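Local coordinates for uncharacterized protein (Bifidobacterium adolescentis ATCC 15703, PDB 3CPG), which probably binds pyridoxal 5'-phosphate and takes part in the homeostasis of this cofactor, using a TIM-barrel fold, at residues K10-E15 / P80-A85; S49-A54 / C239-M244. All blocks are in the same frame, centred on the assembly; numbering follows the deposited sequence.

From the N terminus, the chain first lays down residues 10-15, a turn ahead of helix 19-42, and then enters the barrel through residues 49-54. Interaction 1 closes the first loop when the start of helix 80-96 comes back against the turn, after 64 intervening residues. Interaction 2 closes a much longer one of 184 residues, joining strand 51-55 to strand 241-243 late in the barrel. Because residues 49-54 lie inside the first loop and residues 239-244 far beyond it, the two loops cross rather than nest. Their centres are 25 Å apart: interaction 1 is on the side where the strands end, interaction 2 where they begin.

Interaction 1. Residues K10-E15 / P80-A85; sequences KNLANE and PQEVTA
With chi1 of -59° in Leu12 and -71° in Glu82, each side chain sets CG anti to its carbonyl carbon, and the chain of Glu82, extended beyond CG, carries its carboxylate up to the leucine methyl. The two side chains meet at a slant: CD1 of Leu12 lies 3.6 Å from CG of Glu82 and equally near its OE1, so one methyl rests against the aliphatic CG and, obliquely, over one face of the carboxylate near OE1. Leucine supplies the nonpolar methyl, and glutamate pairs an aliphatic stem with a carboxylate for polar partners. Beside Leu12, the small side chain of Ala13 makes only a loose contact, its CB 4.4 Å from O of Ala85.

Leu12 is presented by a type I turn from Asn11 to Asn14, closed by a bond of 3.1 Å from Asn14 N to Asn11 O. Asn11 adds an Asx turn, its OD1 accepting from Ala13 N at 2.9 Å. On the other side, in the first turn of helix 80-96, Gln81 O accepts from both Thr84 OG1, at 2.8 Å, and Ala85 N; the two donors approach from the same face of its carbonyl.

The polar end of Glu82 is held mainly from outside: OE1 accepts from Thr58 N and pairs with Lys86, while OE2 pairs with Arg79. Its side chain also comes within about 4 Å of that of Lys57, the predicted attachment point of pyridoxal phosphate; no cofactor is attached to it in this structure. The leucine methyl offers only van der Waals contact on one face of the carboxylate, and the polar partners probably fix how that group is turned.

Interaction 2. Residues S49-A54 / C239-M244; sequences SVRLLA and CRELSM
Glu241 OE1 is gripped twice, by Thr259 OG1 and by a water that donates to it at 2.8 Å. The same water accepts from Arg51 NE, so it links the two side chains at the end of the TIM barrel where strands 51-55 and 241-243 begin, past strand 260-263. These strands do not pair with each other. Strand 260-263 runs parallel to strand 51-55, and its Ile260 touches Glu241.

A direct salt bridge accompanies the water: Arg51 NH2 lies 3.0 Å from Glu241 OE2, but the hydrogen bond within it is weak, bent to 128° at the hydrogen. Both side chains leave their backbones toward each other. The arginine chain bends at chi3 (-67°) and the glutamate at chi2, so that they cross at about a right angle while guanidinium and carboxylate planes stay within 21° of parallel. Arginine suits this exposed place because its long chain reaches past strand 260-263 and its separate N-H groups can serve the water and the carboxylate at once. Glutamate divides its oxygens: OE1 takes the water and Thr259, while OE2 faces Arg51 NH2. The water sits in the guanidinium plane, at its edge, 2.7 Å from Arg51 NE.

Interaction 1. Residues K10-E15 / P80-A85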
ATOM      1  N   LYS A  10      -1.367  11.638 -21.392  1.00 14.46           N
ATOM      2  CA  LYS A  10      -0.014  11.760 -20.779  1.00 12.23           C
ATOM      3  C   LYS A  10       0.782  10.469 -20.941  1.00 12.17           C
ATOM      4  O   LYS A  10       0.272   9.381 -20.668  1.00 12.11           O
ATOM      5  CB  LYS A  10      -0.147  12.099 -19.291  1.00 12.77           C
ATOM      6  CG  LYS A  10       1.174  12.130 -18.539  1.00 10.45           C
ATOM      7  CD  LYS A  10       0.979  12.622 -17.117  1.00  9.89           C
ATOM      8  CE  LYS A  10       2.291  12.643 -16.346  1.00  9.05           C
ATOM      9  NZ  LYS A  10       2.126  13.249 -14.994  1.00  6.72           N
ATOM     10  N   ASN A  11       2.030  10.591 -21.388  1.00  9.76           N
ATOM     11  CA  ASN A  11       2.887   9.423 -21.570  1.00  9.99           C
ATOM     12  C   ASN A  11       3.519   9.073 -20.229  1.00 10.01           C
ATOM     13  O   ASN A  11       4.494   9.696 -19.811  1.00  9.81           O
ATOM     14  CB  ASN A  11       3.995   9.709 -22.588  1.00 11.46           C
ATOM     15  CG  ASN A  11       4.777   8.462 -22.960  1.00 12.86           C
ATOM     16  OD1 ASN A  11       4.818   7.495 -22.202  1.00 14.14           O
ATOM     17  ND2 ASN A  11       5.411   8.483 -24.127  1.00 13.95           N
ATOM     18  N   LEU A  12       2.965   8.070 -19.561  1.00  9.53           N
ATOM     19  CA  LEU A  12       3.468   7.655 -18.260  1.00  8.45           C
ATOM     20  C   LEU A  12       4.853   7.016 -18.308  1.00  7.86           C
ATOM     21  O   LEU A  12       5.496   6.846 -17.274  1.00  7.86           O
ATOM     22  CB  LEU A  12       2.474   6.692 -17.612  1.00  9.41           C
ATOM     23  CG  LEU A  12       1.076   7.281 -17.418  1.00  9.39           C
ATOM     24  CD1 LEU A  12       0.130   6.203 -16.902  1.00 10.98           C
ATOM     25  CD2 LEU A  12       1.144   8.446 -16.443  1.00 10.09           C
ATOM     26  N   ALA A  13       5.309   6.665 -19.507  1.00  8.08           N
ATOM     27  CA  ALA A  13       6.621   6.052 -19.673  1.00  6.65           C
ATOM     28  C   ALA A  13       7.722   7.103 -19.774  1.00  7.22           C
ATOM     29  O   ALA A  13       8.903   6.766 -19.844  1.00  6.70           O
ATOM     30  CB  ALA A  13       6.628   5.162 -20.914  1.00  8.58           C
ATOM     31  N   ASN A  14       7.337   8.377 -19.790  1.00  5.89           N
ATOM     32  CA  ASN A  14       8.324   9.448 -19.868  1.00  6.77           C
ATOM     33  C   ASN A  14       9.264   9.325 -18.679  1.00  6.87           C
ATOM     34  O   ASN A  14       8.818   9.179 -17.542  1.00  6.16           O
ATOM     35  CB  ASN A  14       7.647  10.815 -19.843  1.00  6.67           C
ATOM     36  CG  ASN A  14       8.651  11.944 -19.774  1.00  9.48           C
ATOM     37  OD1 ASN A  14       9.550  12.036 -20.613  1.00 10.11           O
ATOM     38  ND2 ASN A  14       8.511  12.805 -18.770  1.00  8.88           N
ATOM     39  N   GLU A  15      10.566   9.409 -18.942  1.00  6.20           N
ATOM     40  CA  GLU A  15      11.572   9.256 -17.900  1.00  5.20           C
ATOM     41  C   GLU A  15      12.309  10.517 -17.464  1.00  6.22           C
ATOM     42  O   GLU A  15      13.106  10.473 -16.526  1.00  5.36           O
ATOM     43  CB  GLU A  15      12.604   8.220 -18.345  1.00  7.59           C
ATOM     44  CG  GLU A  15      12.025   6.828 -18.566  1.00  7.90           C
ATOM     45  CD  GLU A  15      13.073   5.748 -18.406  1.00 10.18           C
ATOM     46  OE1 GLU A  15      13.948   5.906 -17.526  1.00 10.29           O
ATOM     47  OE2 GLU A  15      13.012   4.741 -19.141  1.00 10.48           O
ATOM     48  N   PRO A  80      -3.974  -1.391 -12.812  1.00  7.86           N
ATOM     49  CA  PRO A  80      -3.081  -2.386 -13.408  1.00  7.48           C
ATOM     50  C   PRO A  80      -2.482  -1.902 -14.728  1.00  6.67           C
ATOM     51  O   PRO A  80      -1.347  -2.239 -15.055  1.00  9.12           O
ATOM     52  CB  PRO A  80      -3.994  -3.596 -13.594  1.00  8.34           C
ATOM     53  CG  PRO A  80      -4.907  -3.497 -12.417  1.00  7.89           C
ATOM     54  CD  PRO A  80      -5.239  -2.015 -12.378  1.00  8.10           C
ATOM     55  N   GLN A  81      -3.240  -1.108 -15.481  1.00  8.62           N
ATOM     56  CA  GLN A  81      -2.759  -0.601 -16.765  1.00  9.09           C
ATOM     57  C   GLN A  81      -1.552   0.307 -16.575  1.00  8.62           C
ATOM     58  O   GLN A  81      -0.661   0.350 -17.424  1.00  9.19           O
ATOM     59  CB  GLN A  81      -3.859   0.170 -17.500  1.00 12.31           C
ATOM     60  CG  GLN A  81      -5.221  -0.501 -17.467  1.00 18.27           C
ATOM     61  CD  GLN A  81      -6.098   0.029 -16.345  1.00 21.22           C
ATOM     62  OE1 GLN A  81      -6.423   1.220 -16.310  1.00 25.96           O
ATOM     63  NE2 GLN A  81      -6.489  -0.849 -15.426  1.00 11.26           N
ATOM     64  N   GLU A  82      -1.524   1.041 -15.468  1.00  8.55           N
ATOM     65  CA  GLU A  82      -0.393   1.919 -15.201  1.00  7.15           C
ATOM     66  C   GLU A  82       0.779   1.076 -14.722  1.00  7.07           C
ATOM     67  O   GLU A  82       1.937   1.417 -14.955  1.00  7.18           O
ATOM     68  CB  GLU A  82      -0.758   2.980 -14.158  1.00  8.60           C
ATOM     69  CG  GLU A  82      -1.716   4.037 -14.687  1.00 10.41           C
ATOM     70  CD  GLU A  82      -1.808   5.242 -13.775  1.00 14.12           C
ATOM     71  OE1 GLU A  82      -0.751   5.829 -13.464  1.00 12.22           O
ATOM     72  OE2 GLU A  82      -2.934   5.606 -13.368  1.00 19.16           O
ATOM     73  N   VAL A  83       0.481  -0.032 -14.051  1.00  7.01           N
ATOM     74  CA  VAL A  83       1.539  -0.920 -13.591  1.00  6.78           C
ATOM     75  C   VAL A  83       2.256  -1.452 -14.828  1.00  8.25           C
ATOM     76  O   VAL A  83       3.482  -1.396 -14.923  1.00  9.98           O
ATOM     77  CB  VAL A  83       0.969  -2.113 -12.782  1.00  6.78           C
ATOM     78  CG1 VAL A  83       2.061  -3.147 -12.529  1.00  6.14           C
ATOM     79  CG2 VAL A  83       0.409  -1.619 -11.461  1.00  6.67           C
ATOM     80  N   THR A  84       1.484  -1.950 -15.788  1.00  8.97           N
ATOM     81  CA  THR A  84       2.067  -2.502 -17.004  1.00  9.37           C
ATOM     82  C   THR A  84       2.811  -1.455 -17.828  1.00  8.44           C
ATOM     83  O   THR A  84       3.859  -1.740 -18.401  1.00  8.88           O
ATOM     84  CB  THR A  84       0.988  -3.180 -17.878  1.00 11.70           C
ATOM     85  OG1 THR A  84       0.049  -2.202 -18.339  1.00 18.42           O
ATOM     86  CG2 THR A  84       0.244  -4.227 -17.069  1.00 11.97           C
ATOM     87  N   ALA A  85       2.293  -0.235 -17.868  1.00  7.57           N
ATOM     88  CA  ALA A  85       2.938   0.820 -18.641  1.00  7.87           C
ATOM     89  C   ALA A  85       4.282   1.286 -18.072  1.00  8.01           C
ATOM     90  O   ALA A  85       5.206   1.603 -18.825  1.00  9.24           O
ATOM     91  CB  ALA A  85       1.999   2.014 -18.767  1.00  9.22           C
TER

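Interaction 2. Residues S49-A54 / C239-M244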
ATOM      1  N   SER A  49       8.760   3.639  12.601  1.00 12.23           N
ATOM      2  CA  SER A  49       7.592   2.792  12.803  1.00 12.12           C
ATOM      3  C   SER A  49       6.641   2.887  11.617  1.00 10.35           C
ATOM      4  O   SER A  49       5.915   1.941  11.317  1.00 11.35           O
ATOM      5  CB  SER A  49       6.841   3.204  14.072  1.00 12.25           C
ATOM      6  OG  SER A  49       7.618   2.960  15.230  1.00 17.67           O
ATOM      7  N   VAL A  50       6.650   4.035  10.947  1.00  8.34           N
ATOM      8  CA  VAL A  50       5.768   4.268   9.808  1.00  7.99           C
ATOM      9  C   VAL A  50       6.544   4.355   8.501  1.00  8.18           C
ATOM     10  O   VAL A  50       7.526   5.087   8.410  1.00  9.47           O
ATOM     11  CB  VAL A  50       4.986   5.592   9.979  1.00  7.13           C
ATOM     12  CG1 VAL A  50       4.019   5.788   8.816  1.00  7.15           C
ATOM     13  CG2 VAL A  50       4.241   5.590  11.304  1.00  5.72           C
ATOM     14  N   ARG A  51       6.105   3.606   7.494  1.00  6.93           N
ATOM     15  CA  ARG A  51       6.763   3.644   6.195  1.00  8.83           C
ATOM     16  C   ARG A  51       5.926   4.465   5.229  1.00  9.39           C
ATOM     17  O   ARG A  51       4.691   4.444   5.277  1.00  9.33           O
ATOM     18  CB  ARG A  51       6.966   2.235   5.627  1.00  9.19           C
ATOM     19  CG  ARG A  51       8.092   1.455   6.285  1.00 11.76           C
ATOM     20  CD  ARG A  51       8.513   0.263   5.439  1.00 14.55           C
ATOM     21  NE  ARG A  51       7.472  -0.757   5.364  1.00 16.26           N
ATOM     22  CZ  ARG A  51       7.519  -1.817   4.563  1.00 18.30           C
ATOM     23  NH1 ARG A  51       8.560  -2.000   3.759  1.00 19.28           N
ATOM     24  NH2 ARG A  51       6.529  -2.699   4.570  1.00 18.47           N
ATOM     25  N   LEU A  52       6.608   5.199   4.359  1.00  7.88           N
ATOM     26  CA  LEU A  52       5.938   6.031   3.376  1.00  6.42           C
ATOM     27  C   LEU A  52       5.801   5.320   2.039  1.00  6.79           C
ATOM     28  O   LEU A  52       6.795   4.866   1.464  1.00  6.56           O
ATOM     29  CB  LEU A  52       6.714   7.334   3.168  1.00  5.89           C
ATOM     30  CG  LEU A  52       6.331   8.199   1.962  1.00  4.96           C
ATOM     31  CD1 LEU A  52       4.887   8.696   2.081  1.00  5.42           C
ATOM     32  CD2 LEU A  52       7.295   9.376   1.878  1.00  5.43           C
ATOM     33  N   LEU A  53       4.565   5.213   1.563  1.00  5.08           N
ATOM     34  CA  LEU A  53       4.290   4.618   0.264  1.00  5.76           C
ATOM     35  C   LEU A  53       3.823   5.772  -0.599  1.00  5.53           C
ATOM     36  O   LEU A  53       2.872   6.472  -0.246  1.00  6.98           O
ATOM     37  CB  LEU A  53       3.177   3.561   0.338  1.00  5.23           C
ATOM     38  CG  LEU A  53       2.635   3.004  -0.997  1.00  5.41           C
ATOM     39  CD1 LEU A  53       1.883   1.727  -0.730  1.00  7.22           C
ATOM     40  CD2 LEU A  53       1.697   3.980  -1.679  1.00  5.62           C
ATOM     41  N   ALA A  54       4.496   5.997  -1.718  1.00  3.74           N
ATOM     42  CA  ALA A  54       4.083   7.072  -2.598  1.00  3.41           C
ATOM     43  C   ALA A  54       3.026   6.513  -3.543  1.00  3.37           C
ATOM     44  O   ALA A  54       3.254   5.495  -4.191  1.00  3.39           O
ATOM     45  CB  ALA A  54       5.279   7.601  -3.389  1.00  4.66           C
ATOM     46  N   CYS A 239       0.269 -11.039   9.546  1.00  7.77           N
ATOM     47  CA  CYS A 239      -0.732  -9.997   9.330  1.00  7.71           C
ATOM     48  C   CYS A 239      -0.379  -8.861  10.285  1.00  7.68           C
ATOM     49  O   CYS A 239      -1.041  -8.660  11.302  1.00  8.75           O
ATOM     50  CB  CYS A 239      -2.126 -10.553   9.646  1.00  8.71           C
ATOM     51  SG  CYS A 239      -3.495  -9.430   9.284  1.00  9.65           S
ATOM     52  N   ARG A 240       0.665  -8.110   9.947  1.00  8.20           N
ATOM     53  CA  ARG A 240       1.133  -7.037  10.818  1.00  8.79           C
ATOM     54  C   ARG A 240       0.973  -5.602  10.338  1.00  8.62           C
ATOM     55  O   ARG A 240       0.941  -4.682  11.151  1.00  8.90           O
ATOM     56  CB  ARG A 240       2.608  -7.273  11.148  1.00 11.21           C
ATOM     57  CG  ARG A 240       2.866  -8.524  11.961  1.00 16.26           C
ATOM     58  CD  ARG A 240       4.354  -8.819  12.052  1.00 21.82           C
ATOM     59  NE  ARG A 240       4.634  -9.936  12.948  1.00 27.57           N
ATOM     60  CZ  ARG A 240       4.446  -9.903  14.263  1.00 30.59           C
ATOM     61  NH1 ARG A 240       3.977  -8.805  14.842  1.00 31.83           N
ATOM     62  NH2 ARG A 240       4.730 -10.967  15.003  1.00 33.24           N
ATOM     63  N   GLU A 241       0.879  -5.395   9.032  1.00  6.72           N
ATOM     64  CA  GLU A 241       0.767  -4.035   8.525  1.00  6.29           C
ATOM     65  C   GLU A 241      -0.616  -3.413   8.641  1.00  5.64           C
ATOM     66  O   GLU A 241      -1.639  -4.102   8.635  1.00  5.16           O
ATOM     67  CB  GLU A 241       1.191  -3.975   7.053  1.00  6.74           C
ATOM     68  CG  GLU A 241       2.538  -4.604   6.747  1.00 10.47           C
ATOM     69  CD  GLU A 241       3.718  -3.687   7.026  1.00 14.08           C
ATOM     70  OE1 GLU A 241       3.527  -2.597   7.607  1.00 14.10           O
ATOM     71  OE2 GLU A 241       4.848  -4.070   6.653  1.00 16.38           O
ATOM     72  N   LEU A 242      -0.618  -2.091   8.755  1.00  4.11           N
ATOM     73  CA  LEU A 242      -1.842  -1.308   8.788  1.00  3.80           C
ATOM     74  C   LEU A 242      -1.591  -0.204   7.776  1.00  4.18           C
ATOM     75  O   LEU A 242      -0.899   0.773   8.062  1.00  4.53           O
ATOM     76  CB  LEU A 242      -2.094  -0.711  10.173  1.00  4.53           C
ATOM     77  CG  LEU A 242      -2.583  -1.705  11.230  1.00  5.25           C
ATOM     78  CD1 LEU A 242      -2.685  -1.005  12.581  1.00  5.04           C
ATOM     79  CD2 LEU A 242      -3.929  -2.272  10.813  1.00  6.58           C
ATOM     80  N   SER A 243      -2.123  -0.389   6.573  1.00  3.49           N
ATOM     81  CA  SER A 243      -1.956   0.593   5.509  1.00  3.33           C
ATOM     82  C   SER A 243      -3.145   1.529   5.605  1.00  4.04           C
ATOM     83  O   SER A 243      -4.243   1.199   5.163  1.00  4.77           O
ATOM     84  CB  SER A 243      -1.937  -0.101   4.147  1.00  4.06           C
ATOM     85  OG  SER A 243      -1.756   0.831   3.093  1.00  3.91           O
HETATM   86  N   MSE A 244      -2.922   2.690   6.209  1.00  3.99           N
HETATM   87  CA  MSE A 244      -3.985   3.669   6.385  1.00  5.37           C
HETATM   88  C   MSE A 244      -3.414   5.061   6.596  1.00  5.34           C
HETATM   89  O   MSE A 244      -2.352   5.224   7.200  1.00  6.69           O
HETATM   90  CB  MSE A 244      -4.867   3.270   7.577  1.00  6.57           C
HETATM   91  CG  MSE A 244      -4.116   3.080   8.901  1.00  7.84           C
HETATM   92 SE   MSE A 244      -5.226   2.238  10.244  1.00 12.67          SE
HETATM   93  CE  MSE A 244      -4.332   2.822  11.808  1.00  6.48           C
TER
HETATM   94  O   HOH W   1       5.699  -0.779   7.359  1.00 13.55           O